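Local structure of putative phosphatase (DUF442) (Shewanella putrefaciens CN-32, 3GXH) at residues Q17-L22 against L116-Q121; A106-S111 against T132-E137. The protein is probably a phosphatase of the protein tyrosine phosphatase superfamily, hydrolysing phosphate esters. All blocks are in the same frame, centred on the assembly; numbering follows the deposited sequence. Where two conformers were deposited one is given.

Contact 1. Residues Q17-L22 against L116-Q121; sequences QQAPQL and LYQLKQ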
loop_
_atom_site.group_PDB
_atom_site.type_symbol
_atom_site.label_atom_id
_atom_site.label_comp_id
_atom_site.label_asym_id
_atom_site.label_seq_id
_atom_site.Cartn_x
_atom_site.Cartn_y
_atom_site.Cartn_z
ATOM N N GLN A 17 -8.128 1.559 5.907
ATOM C CA GLN A 17 -8.856 1.866 4.686
ATOM C C GLN A 17 -8.604 3.305 4.308
ATOM O O GLN A 17 -8.833 4.208 5.089
ATOM C CB GLN A 17 -10.330 1.661 4.882
ATOM C CG GLN A 17 -11.098 2.053 3.692
ATOM C CD GLN A 17 -12.012 0.964 3.319
ATOM O OE1 GLN A 17 -11.743 0.227 2.342
ATOM N NE2 GLN A 17 -13.047 0.755 4.138
ATOM N N GLN A 18 -8.096 3.524 3.127
ATOM C CA GLN A 18 -7.705 4.805 2.640
ATOM C C GLN A 18 -8.814 5.450 1.810
ATOM O O GLN A 18 -8.955 6.688 1.831
ATOM C CB GLN A 18 -6.401 4.734 1.878
ATOM C CG GLN A 18 -5.188 4.243 2.723
ATOM C CD GLN A 18 -4.758 5.254 3.787
ATOM O OE1 GLN A 18 -5.381 6.324 3.974
ATOM N NE2 GLN A 18 -3.693 4.898 4.523
ATOM N N ALA A 19 -9.629 4.605 1.177
ATOM C CA ALA A 19 -10.758 5.001 0.335
ATOM C C ALA A 19 -11.652 3.789 0.125
ATOM O O ALA A 19 -11.272 2.674 0.421
ATOM C CB ALA A 19 -10.260 5.486 -0.956
ATOM N N PRO A 20 -12.897 3.993 -0.344
ATOM C CA PRO A 20 -13.738 2.805 -0.489
ATOM C C PRO A 20 -13.131 1.643 -1.335
ATOM O O PRO A 20 -13.406 0.474 -0.969
ATOM C CB PRO A 20 -15.036 3.382 -1.091
ATOM C CG PRO A 20 -15.103 4.765 -0.405
ATOM C CD PRO A 20 -13.667 5.245 -0.465
ATOM N N GLN A 21 -12.298 1.937 -2.332
ATOM C CA GLN A 21 -11.566 0.874 -3.115
ATOM C C GLN A 21 -10.036 0.721 -2.864
ATOM O O GLN A 21 -9.340 0.102 -3.670
ATOM C CB GLN A 21 -11.765 1.044 -4.629
ATOM C CG GLN A 21 -13.239 1.108 -5.123
ATOM C CD GLN A 21 -13.365 1.227 -6.696
ATOM O OE1 GLN A 21 -12.913 2.203 -7.316
ATOM N NE2 GLN A 21 -13.866 0.188 -7.302
ATOM N N LEU A 22 -9.505 1.401 -1.855
ATOM C CA LEU A 22 -8.066 1.286 -1.570
ATOM C C LEU A 22 -7.857 1.033 -0.081
ATOM O O LEU A 22 -8.189 1.859 0.773
ATOM C CB LEU A 22 -7.331 2.580 -1.927
ATOM C CG LEU A 22 -5.828 2.526 -1.746
ATOM C CD1 LEU A 22 -5.152 1.448 -2.574
ATOM C CD2 LEU A 22 -5.282 3.975 -2.047
ATOM N N LEU A 116 0.364 9.769 -1.620
ATOM C CA LEU A 116 0.768 10.412 -2.838
ATOM C C LEU A 116 -0.217 10.144 -3.966
ATOM O O LEU A 116 -0.457 11.034 -4.817
ATOM C CB LEU A 116 2.175 9.971 -3.237
ATOM C CG LEU A 116 3.252 10.575 -2.329
ATOM C CD1 LEU A 116 4.606 9.961 -2.684
ATOM C CD2 LEU A 116 3.335 12.120 -2.391
ATOM N N TYR A 117 -0.798 8.955 -4.000
ATOM C CA TYR A 117 -1.762 8.607 -5.011
ATOM C C TYR A 117 -3.005 9.449 -4.873
ATOM O O TYR A 117 -3.516 10.003 -5.862
ATOM C CB TYR A 117 -2.108 7.111 -4.933
ATOM C CG TYR A 117 -3.301 6.724 -5.754
ATOM C CD1 TYR A 117 -3.178 6.564 -7.124
ATOM C CD2 TYR A 117 -4.576 6.556 -5.161
ATOM C CE1 TYR A 117 -4.291 6.208 -7.898
ATOM C CE2 TYR A 117 -5.689 6.219 -5.943
ATOM C CZ TYR A 117 -5.511 6.037 -7.284
ATOM O OH TYR A 117 -6.634 5.725 -8.040
ATOM N N GLN A 118 -3.532 9.529 -3.673
ATOM C CA GLN A 118 -4.738 10.324 -3.468
ATOM C C GLN A 118 -4.479 11.791 -3.793
ATOM O O GLN A 118 -5.334 12.482 -4.374
ATOM C CB GLN A 118 -5.281 10.147 -2.074
ATOM C CG GLN A 118 -5.732 8.703 -1.827
ATOM C CD GLN A 118 -6.355 8.454 -0.470
ATOM O OE1 GLN A 118 -5.991 9.073 0.548
ATOM N NE2 GLN A 118 -7.307 7.498 -0.443
ATOM N N LEU A 119 -3.300 12.267 -3.400
ATOM C CA LEU A 119 -2.920 13.655 -3.673
ATOM C C LEU A 119 -2.893 13.909 -5.174
ATOM O O LEU A 119 -3.495 14.881 -5.669
ATOM C CB LEU A 119 -1.576 13.942 -2.994
ATOM C CG LEU A 119 -1.095 15.373 -3.100
ATOM C CD1 LEU A 119 -2.065 16.297 -2.344
ATOM C CD2 LEU A 119 0.316 15.462 -2.521
ATOM N N LYS A 120 -2.284 13.017 -5.950
ATOM C CA LYS A 120 -2.178 13.264 -7.399
ATOM C C LYS A 120 -3.501 13.073 -8.140
ATOM O O LYS A 120 -3.727 13.684 -9.209
ATOM C CB LYS A 120 -1.073 12.411 -7.996
ATOM C CG LYS A 120 -1.489 11.022 -8.252
ATOM C CD LYS A 120 -2.036 10.754 -9.658
ATOM C CE LYS A 120 -2.099 9.250 -9.865
ATOM N NZ LYS A 120 -2.872 8.877 -11.073
ATOM N N GLN A 121 -4.397 12.251 -7.598
ATOM C CA GLN A 121 -5.736 12.060 -8.131
ATOM C C GLN A 121 -6.629 13.285 -7.877
ATOM O O GLN A 121 -7.779 13.300 -8.293
ATOM C CB GLN A 121 -6.378 10.823 -7.507
ATOM C CG GLN A 121 -5.774 9.553 -7.984
ATOM C CD GLN A 121 -6.119 9.321 -9.418
ATOM O OE1 GLN A 121 -5.329 9.613 -10.312
ATOM N NE2 GLN A 121 -7.335 8.852 -9.654
HETATM O O HOH W 1 -6.770 8.609 3.020
#

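Contact 2. Residues A106-S111 against T132-E137; sequences ANYRAS and TPWNDE. With SO4 (sulfate ion), chain D.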
loop_
_atom_site.group_PDB
_atom_site.type_symbol
_atom_site.label_atom_id
_atom_site.label_comp_id
_atom_site.label_asym_id
_atom_site.label_seq_id
_atom_site.Cartn_x
_atom_site.Cartn_y
_atom_site.Cartn_z
ATOM N N ALA A 106 4.726 -3.001 7.760
ATOM C CA ALA A 106 4.058 -2.243 8.796
ATOM C C ALA A 106 3.314 -0.965 8.373
ATOM O O ALA A 106 2.998 -0.113 9.189
ATOM C CB ALA A 106 5.060 -1.948 9.955
ATOM N N ASN A 107 3.054 -0.885 7.084
ATOM C CA ASN A 107 2.281 0.170 6.468
ATOM C C ASN A 107 2.963 1.533 6.460
ATOM O O ASN A 107 2.270 2.529 6.294
ATOM C CB ASN A 107 0.852 0.263 7.038
ATOM C CG ASN A 107 -0.177 0.861 6.018
ATOM O OD1 ASN A 107 0.133 1.085 4.858
ATOM N ND2 ASN A 107 -1.385 1.051 6.474
ATOM N N TYR A 108 4.297 1.595 6.523
ATOM C CA TYR A 108 4.969 2.900 6.348
ATOM C C TYR A 108 5.057 3.209 4.855
ATOM O O TYR A 108 4.470 4.182 4.355
ATOM C CB TYR A 108 6.351 2.909 6.949
ATOM C CG TYR A 108 6.374 3.125 8.432
ATOM C CD1 TYR A 108 5.917 2.170 9.309
ATOM C CD2 TYR A 108 6.943 4.258 8.956
ATOM C CE1 TYR A 108 6.043 2.351 10.699
ATOM C CE2 TYR A 108 7.049 4.467 10.355
ATOM C CZ TYR A 108 6.584 3.488 11.200
ATOM O OH TYR A 108 6.701 3.643 12.591
ATOM N N ARG A 109 5.729 2.374 4.081
ATOM C CA ARG A 109 5.826 2.584 2.627
ATOM C C ARG A 109 4.425 2.728 2.027
ATOM O O ARG A 109 4.171 3.672 1.218
ATOM C CB ARG A 109 6.509 1.410 1.920
ATOM C CG ARG A 109 7.992 1.292 2.149
ATOM C CD ARG A 109 8.311 -0.195 1.857
ATOM N NE ARG A 109 9.702 -0.605 1.831
ATOM C CZ ARG A 109 10.391 -1.008 2.883
ATOM N NH1 ARG A 109 9.942 -0.865 4.132
ATOM N NH2 ARG A 109 11.607 -1.475 2.709
ATOM N N ALA A 110 3.500 1.816 2.330
ATOM C CA ALA A 110 2.201 1.781 1.687
ATOM C C ALA A 110 1.320 2.969 2.012
ATOM O O ALA A 110 0.660 3.511 1.122
ATOM C CB ALA A 110 1.473 0.413 1.962
ATOM N N SER A 111 1.291 3.414 3.250
ATOM C CA SER A 111 0.468 4.595 3.583
ATOM C C SER A 111 1.043 5.872 2.926
ATOM O O SER A 111 0.260 6.732 2.503
ATOM C CB SER A 111 0.299 4.768 5.086
ATOM O OG SER A 111 1.527 5.080 5.748
ATOM N N THR A 132 -1.096 7.746 9.304
ATOM C CA THR A 132 -1.199 7.384 10.716
ATOM C C THR A 132 -0.142 6.348 11.162
ATOM O O THR A 132 0.429 6.487 12.235
ATOM C CB THR A 132 -2.671 6.973 11.048
ATOM O OG1 THR A 132 -3.486 8.164 11.047
ATOM C CG2 THR A 132 -2.762 6.312 12.420
ATOM N N PRO A 133 0.167 5.347 10.319
ATOM C CA PRO A 133 1.156 4.365 10.738
ATOM C C PRO A 133 2.522 4.901 10.978
ATOM O O PRO A 133 3.297 4.249 11.654
ATOM C CB PRO A 133 1.184 3.377 9.554
ATOM C CG PRO A 133 -0.207 3.450 9.004
ATOM C CD PRO A 133 -0.490 4.923 9.062
ATOM N N TRP A 134 2.829 6.089 10.453
ATOM C CA TRP A 134 4.114 6.735 10.642
ATOM C C TRP A 134 4.302 7.252 12.046
ATOM O O TRP A 134 5.400 7.616 12.418
ATOM C CB TRP A 134 4.372 7.876 9.611
ATOM C CG TRP A 134 4.670 7.335 8.277
ATOM C CD1 TRP A 134 3.798 6.694 7.454
ATOM C CD2 TRP A 134 5.926 7.368 7.582
ATOM N NE1 TRP A 134 4.424 6.341 6.295
ATOM C CE2 TRP A 134 5.738 6.697 6.357
ATOM C CE3 TRP A 134 7.207 7.835 7.900
ATOM C CZ2 TRP A 134 6.764 6.509 5.452
ATOM C CZ3 TRP A 134 8.225 7.665 6.967
ATOM C CH2 TRP A 134 7.996 7.023 5.762
ATOM N N ASN A 135 3.198 7.340 12.790
ATOM C CA ASN A 135 3.245 7.777 14.161
ATOM C C ASN A 135 4.078 9.022 14.301
ATOM O O ASN A 135 4.922 9.103 15.198
ATOM C CB ASN A 135 3.804 6.640 15.026
ATOM C CG ASN A 135 3.335 6.727 16.431
ATOM O OD1 ASN A 135 4.134 6.894 17.352
ATOM N ND2 ASN A 135 2.021 6.661 16.616
ATOM N N ASP A 136 3.854 9.981 13.404
ATOM C CA ASP A 136 4.582 11.243 13.353
ATOM C C ASP A 136 6.135 11.186 13.189
ATOM O O ASP A 136 6.833 12.111 13.599
ATOM C CB ASP A 136 4.227 12.102 14.579
ATOM N N GLU A 137 6.664 10.134 12.559
ATOM C CA GLU A 137 8.121 9.939 12.428
ATOM C C GLU A 137 8.661 10.388 11.072
ATOM O O GLU A 137 9.831 10.209 10.767
ATOM C CB GLU A 137 8.458 8.447 12.599
ATOM C CG GLU A 137 8.214 7.932 14.020
ATOM C CD GLU A 137 8.018 6.436 14.100
ATOM O OE1 GLU A 137 8.271 5.722 13.117
ATOM O OE2 GLU A 137 7.617 5.980 15.196
HETATM S S SO4 D . 7.338 -0.766 6.345
HETATM O O1 SO4 D . 6.207 -0.458 7.166
HETATM O O2 SO4 D . 8.589 -0.648 7.094
HETATM O O3 SO4 D . 7.227 -2.132 5.847
HETATM O O4 SO4 D . 7.319 0.111 5.159
HETATM O O HOH W 2 7.287 3.521 15.737
#

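Contact 1. Residues Q17-L22 against L116-Q121
The closest CA atoms of the two segments, those of Gln18 and Gln118, are 8.8 Å apart, so the last turns of helix 108-120 meet the edge strand through helix side chains, one of which reaches a backbone carbonyl of the strand. Gln118 carries the polar part of the contact. Its chain is extended beyond CG (chi2 -177°), which carries the amide to the strand, where NE2 donates to Gln18 O at 2.9 Å. The N-H runs almost straight at the oxygen, which lies in the plane of the Gln118 amide. The donor stands 78° out of the carbonyl plane of Gln18 and thus uses no lone-pair direction. Beside this bond the same nitrogen is packed against the strand, 3.6 Å from Ala19 CB. A water lies 2.6 Å from Gln118 OE1 and 2.8 Å from Gln18 OE1; the direct bond, with this water near OE1, is consistent with a set rotation of the amide. The Gln18 chain is bent at chi2, and its NE2 is taken up by Ser24 OG and Thr130 O.

The apolar part is a single contact: Leu22 CD2 meets Tyr117 CD2 at 4.1 Å, the two side chains running obliquely past each other, while helix 82-94 adds Met92 to both. The far side of the tyrosine has its own neighbour, for Gln121 CG rests over one ring face near the rim.

A type I turn from Ala19 to Leu22 joins strands 16-19 and 22-25, and Gln18 N and Ala19 N both donate to Leu22 O. The contact illustrates how a side-chain amide from a flanking helix can bind a strand carbonyl at a classic beta bulge, here at the border of the mixed sheet in an alpha/beta phosphatase fold.

Contact 2. Residues A106-S111 against T132-E137
Tyr108 and Trp134 form the aromatic centre of this contact. The pair is edge-to-face: Tyr108 CD2 lies 3.5 Å above the indole, over its centre, and the tyrosine and pyrrole planes make 53° with centroids 4.7 Å apart. Tyr108 CB adds an off-centre CH-pi contact to the same five-membered ring. Trp134 also meets the ring of Trp144.

Hydrogen bonds fix both rings. Trp134 NE1 donates to Tyr108 O at 2.9 Å, with a bent N-H...O angle of 133°, so the indole grips the backbone of the residue whose ring sits on its face. Tyr108 OH donates to Glu137 OE1 at 2.7 Å, meeting the carboxylate on its syn side but 33° out of its plane; a water joins this hydroxyl to Glu137 OE2. Meanwhile Ser111 OG, lying at the indole edge, donates to Asn107 O over 2.7 Å.

Van der Waals packing falls to Pro133. Its CB approaches Asn107 O to 3.5 Å, its CD rests against Ser111 CB, and its CG lies against the Asn107 amide, whose nitrogen is bonded to Ala14 O and Ser24 OG. The Pro133 carbonyl oxygen, in turn, sits over one face of the Tyr108 ring.

Anion binding occupies another side of the 106-111 segment. A sulfate receives Tyr108 N at O1 (2.9 Å), while O4 is shared by Arg109 N and NH1, the latter at 3.0 Å; Ala106 N bonds O3 and, weakly, O1, and Leu105 N adds another bond. The extended Arg109 chain is steadied by NE donating to Val75 O. Backbone amides and an arginine enclosing an oxyanion where a strand gives way to a helix are consistent with the phosphate-binding P-loop of the protein tyrosine phosphatase superfamily, in which the sulfate, probably from the crystallisation liquor, may mimic a substrate phosphate.

Followed from the N terminus, the chain enters contact 1 at the edge strand, crosses most of the sheet and its helices, and reaches the anion-binding loop, which opens contact 2. Helix 108-120 then supplies the second half of contact 1, closing a loop of 93 intervening residues, before the segment after helix 127-130 closes contact 2 over 20. The segments therefore alternate and the two closures cross rather than nest. Helix 108-120 is their common element: its start serves contact 2 and its end contact 1, and Gln18 also packs against Ser111. Together they tie the sheet edge and the 132-137 loop to one helix.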